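Local coordinates for protein glycosyl transferase family 9 (Veillonella parvula, PDB 3TOV) that probably transfers a sugar, perhaps a heptose, from an activated nucleotide donor to an acceptor, as other GT-B glycosyltransferases of family 9 do, at residues D185-N191 against R261-T267. Sequence-based numbering, arbitrary orientation.
Sequences DILIGFN and RCNLLIT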
ATOM      1  N   ASP A 185      15.140 -10.876  18.913  1.00 66.29           N
ATOM      2  CA  ASP A 185      15.648  -9.547  18.577  1.00 66.87           C
ATOM      3  C   ASP A 185      14.539  -8.565  18.205  1.00 58.11           C
ATOM      4  O   ASP A 185      13.512  -8.949  17.645  1.00 55.96           O
ATOM      5  CB  ASP A 185      16.671  -9.621  17.433  1.00 78.62           C
ATOM      6  CG  ASP A 185      18.044 -10.097  17.896  1.00 91.03           C
ATOM      7  OD1 ASP A 185      18.707 -10.835  17.133  1.00 94.67           O
ATOM      8  OD2 ASP A 185      18.466  -9.730  19.015  1.00 94.63           O
ATOM      9  N   ILE A 186      14.761  -7.291  18.521  1.00 57.50           N
ATOM     10  CA  ILE A 186      13.868  -6.214  18.102  1.00 54.58           C
ATOM     11  C   ILE A 186      14.357  -5.619  16.787  1.00 49.55           C
ATOM     12  O   ILE A 186      15.324  -4.868  16.743  1.00 41.13           O
ATOM     13  CB  ILE A 186      13.703  -5.097  19.179  1.00 52.13           C
ATOM     14  CG1 ILE A 186      12.642  -5.490  20.207  1.00 51.19           C
ATOM     15  CG2 ILE A 186      13.278  -3.780  18.537  1.00 48.42           C
ATOM     16  CD1 ILE A 186      13.031  -6.637  21.093  1.00 55.32           C
ATOM     17  N   LEU A 187      13.675  -5.979  15.712  1.00 50.56           N
ATOM     18  CA  LEU A 187      14.044  -5.529  14.386  1.00 53.98           C
ATOM     19  C   LEU A 187      13.351  -4.224  14.023  1.00 58.26           C
ATOM     20  O   LEU A 187      12.126  -4.135  14.061  1.00 56.97           O
ATOM     21  CB  LEU A 187      13.642  -6.590  13.378  1.00 56.08           C
ATOM     22  CG  LEU A 187      14.094  -6.287  11.961  1.00 53.08           C
ATOM     23  CD1 LEU A 187      15.616  -6.130  11.947  1.00 55.71           C
ATOM     24  CD2 LEU A 187      13.624  -7.390  11.030  1.00 43.01           C
ATOM     25  N   ILE A 188      14.132  -3.206  13.676  1.00 62.75           N
ATOM     26  CA  ILE A 188      13.550  -1.987  13.121  1.00 60.00           C
ATOM     27  C   ILE A 188      14.019  -1.814  11.671  1.00 53.99           C
ATOM     28  O   ILE A 188      15.215  -1.791  11.391  1.00 49.94           O
ATOM     29  CB  ILE A 188      13.778  -0.690  14.006  1.00 34.80           C
ATOM     30  CG1 ILE A 188      14.390   0.424  13.178  1.00 32.12           C
ATOM     31  CG2 ILE A 188      14.595  -0.954  15.288  1.00 31.98           C
ATOM     32  CD1 ILE A 188      13.411   1.030  12.228  1.00 32.65           C
ATOM     33  N   GLY A 189      13.064  -1.710  10.752  1.00 52.13           N
ATOM     34  CA  GLY A 189      13.368  -1.683   9.336  1.00 46.62           C
ATOM     35  C   GLY A 189      13.144  -0.348   8.663  1.00 42.63           C
ATOM     36  O   GLY A 189      12.340   0.458   9.109  1.00 37.90           O
ATOM     37  N   PHE A 190      13.871  -0.130   7.573  1.00 49.25           N
ATOM     38  CA  PHE A 190      13.827   1.106   6.809  1.00 47.42           C
ATOM     39  C   PHE A 190      13.471   0.841   5.359  1.00 54.62           C
ATOM     40  O   PHE A 190      14.048  -0.028   4.709  1.00 58.48           O
ATOM     41  CB  PHE A 190      15.194   1.774   6.816  1.00 46.83           C
ATOM     42  CG  PHE A 190      15.717   2.056   8.177  1.00 50.96           C
ATOM     43  CD1 PHE A 190      15.703   3.348   8.681  1.00 49.78           C
ATOM     44  CD2 PHE A 190      16.218   1.032   8.966  1.00 50.27           C
ATOM     45  CE1 PHE A 190      16.187   3.608   9.941  1.00 46.93           C
ATOM     46  CE2 PHE A 190      16.702   1.292  10.236  1.00 44.61           C
ATOM     47  CZ  PHE A 190      16.690   2.579  10.719  1.00 42.21           C
ATOM     48  N   ASN A 191      12.526   1.616   4.853  1.00 54.29           N
ATOM     49  CA  ASN A 191      12.241   1.663   3.438  1.00 50.58           C
ATOM     50  C   ASN A 191      12.419   3.117   3.038  1.00 46.87           C
ATOM     51  O   ASN A 191      11.520   3.931   3.206  1.00 46.74           O
ATOM     52  CB  ASN A 191      10.819   1.150   3.157  1.00 55.46           C
ATOM     53  CG  ASN A 191      10.283   1.582   1.796  1.00 65.35           C
ATOM     54  OD1 ASN A 191      10.955   1.456   0.762  1.00 74.37           O
ATOM     55  ND2 ASN A 191       9.058   2.097   1.792  1.00 61.82           N
ATOM     56  N   ARG A 261       7.956  -9.266  10.083  1.00 62.69           N
ATOM     57  CA  ARG A 261       8.909  -9.545  11.152  1.00 56.67           C
ATOM     58  C   ARG A 261       9.407  -8.268  11.827  1.00 56.54           C
ATOM     59  O   ARG A 261      10.046  -8.314  12.884  1.00 53.31           O
ATOM     60  CB  ARG A 261      10.084 -10.377  10.621  1.00 47.77           C
ATOM     61  CG  ARG A 261      11.180 -10.676  11.652  1.00 42.88           C
ATOM     62  CD  ARG A 261      10.589 -11.149  12.968  1.00 43.01           C
ATOM     63  NE  ARG A 261      11.588 -11.564  13.955  1.00 49.99           N
ATOM     64  CZ  ARG A 261      12.060 -10.784  14.927  1.00 55.65           C
ATOM     65  NH1 ARG A 261      12.958 -11.263  15.785  1.00 57.78           N
ATOM     66  NH2 ARG A 261      11.644  -9.527  15.045  1.00 52.79           N
ATOM     67  N   CYS A 262       9.101  -7.123  11.234  1.00 57.48           N
ATOM     68  CA  CYS A 262       9.588  -5.864  11.786  1.00 56.56           C
ATOM     69  C   CYS A 262       8.772  -5.352  12.958  1.00 50.68           C
ATOM     70  O   CYS A 262       7.548  -5.247  12.868  1.00 55.06           O
ATOM     71  CB  CYS A 262       9.637  -4.792  10.710  1.00 55.15           C
ATOM     72  SG  CYS A 262      10.943  -5.049   9.551  1.00 64.12           S
ATOM     73  N   ASN A 263       9.471  -5.026  14.045  1.00 44.55           N
ATOM     74  CA  ASN A 263       8.897  -4.324  15.189  1.00 42.15           C
ATOM     75  C   ASN A 263       8.645  -2.850  14.876  1.00 45.37           C
ATOM     76  O   ASN A 263       7.964  -2.170  15.628  1.00 46.60           O
ATOM     77  CB  ASN A 263       9.822  -4.412  16.396  1.00 39.53           C
ATOM     78  CG  ASN A 263      10.141  -5.830  16.787  1.00 47.84           C
ATOM     79  OD1 ASN A 263      10.660  -6.605  15.988  1.00 52.94           O
ATOM     80  ND2 ASN A 263       9.861  -6.174  18.035  1.00 53.21           N
ATOM     81  N   LEU A 264       9.208  -2.365  13.770  1.00 46.20           N
ATOM     82  CA  LEU A 264       9.040  -0.980  13.345  1.00 43.76           C
ATOM     83  C   LEU A 264       9.526  -0.723  11.914  1.00 48.07           C
ATOM     84  O   LEU A 264      10.444  -1.363  11.415  1.00 51.31           O
ATOM     85  CB  LEU A 264       9.776  -0.031  14.289  1.00 45.28           C
ATOM     86  CG  LEU A 264       9.556   1.464  14.003  1.00 45.35           C
ATOM     87  CD1 LEU A 264       8.157   1.907  14.446  1.00 43.49           C
ATOM     88  CD2 LEU A 264      10.617   2.295  14.688  1.00 42.98           C
ATOM     89  N   LEU A 265       8.911   0.254  11.269  1.00 46.65           N
ATOM     90  CA  LEU A 265       9.298   0.655   9.938  1.00 38.59           C
ATOM     91  C   LEU A 265       9.339   2.190   9.814  1.00 46.37           C
ATOM     92  O   LEU A 265       8.356   2.887  10.066  1.00 46.36           O
ATOM     93  CB  LEU A 265       8.330   0.051   8.938  1.00 35.58           C
ATOM     94  CG  LEU A 265       8.475   0.596   7.524  1.00 50.00           C
ATOM     95  CD1 LEU A 265       9.917   0.483   7.068  1.00 54.62           C
ATOM     96  CD2 LEU A 265       7.523  -0.119   6.556  1.00 57.70           C
ATOM     97  N   ILE A 266      10.503   2.714   9.452  1.00 48.93           N
ATOM     98  CA  ILE A 266      10.664   4.130   9.154  1.00 42.62           C
ATOM     99  C   ILE A 266      10.669   4.266   7.638  1.00 42.04           C
ATOM    100  O   ILE A 266      11.323   3.476   6.951  1.00 45.93           O
ATOM    101  CB  ILE A 266      11.995   4.626   9.706  1.00 36.48           C
ATOM    102  CG1 ILE A 266      12.036   4.402  11.212  1.00 36.03           C
ATOM    103  CG2 ILE A 266      12.210   6.074   9.355  1.00 33.57           C
ATOM    104  CD1 ILE A 266      13.284   4.926  11.856  1.00 37.81           C
ATOM    105  N   THR A 267       9.945   5.242   7.098  1.00 32.60           N
ATOM    106  CA  THR A 267       9.715   5.225   5.653  1.00 37.60           C
ATOM    107  C   THR A 267       9.167   6.511   5.082  1.00 40.39           C
ATOM    108  O   THR A 267       8.606   7.317   5.813  1.00 54.60           O
ATOM    109  CB  THR A 267       8.744   4.078   5.236  1.00 55.83           C
ATOM    110  OG1 THR A 267       8.099   4.428   4.010  1.00 53.06           O
ATOM    111  CG2 THR A 267       7.665   3.867   6.275  1.00 58.34           C
TER
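Arg261 turns its guanidinium edge to the backbone of Asp185 and holds that carbonyl end-on with two nitrogens: NH1 lies 3.0 Å and NH2 3.3 Å from Asp185 O, which sits in the guanidinium plane. The chain gets there by leaving the backbone with CG anti to N (chi1 177°) and bending at chi2, which also lays CG beside Leu187 CD2. One residue on from Cys262, whose SG packs against that same methyl, Asn263 sets its amide across Ile186 at about a right angle. Its OD1 takes the N-H of Leu187 at 3.1 Å from above the amide plane, while its backbone N gives a 2.8 Å bond to Leu187 O.

Strands 187-191 and 264-267 run parallel. Gly189 is bonded through both its N and its O, Gly189 N giving to Leu264 O at 2.7 Å and Gly189 O taking the N-H of Ile266; Asn191 N then reaches Ile266 O. On one face of the sheet, Ile266 lies side by side with Phe190, its CD1 3.7 Å from ring atom CE1, and Ile188 CD1 fits over a face of that ring near the rim. Helices 203-216 and 334-347 cover this apolar cluster. On the other face, Asn191 ND2 bonds mainly to Ser270 OG and weakly to Thr267 OG1.

With an alanine at Arg261, Asp185 O is likely to lose both donors, leaving the loop into strand 187-191 less firmly held. Backbone bonds join the middle pair of this GT-B domain's six-stranded Rossmann-like sheet, with Arg261 and the Asn263 amide adding side-chain bonds where the strands begin.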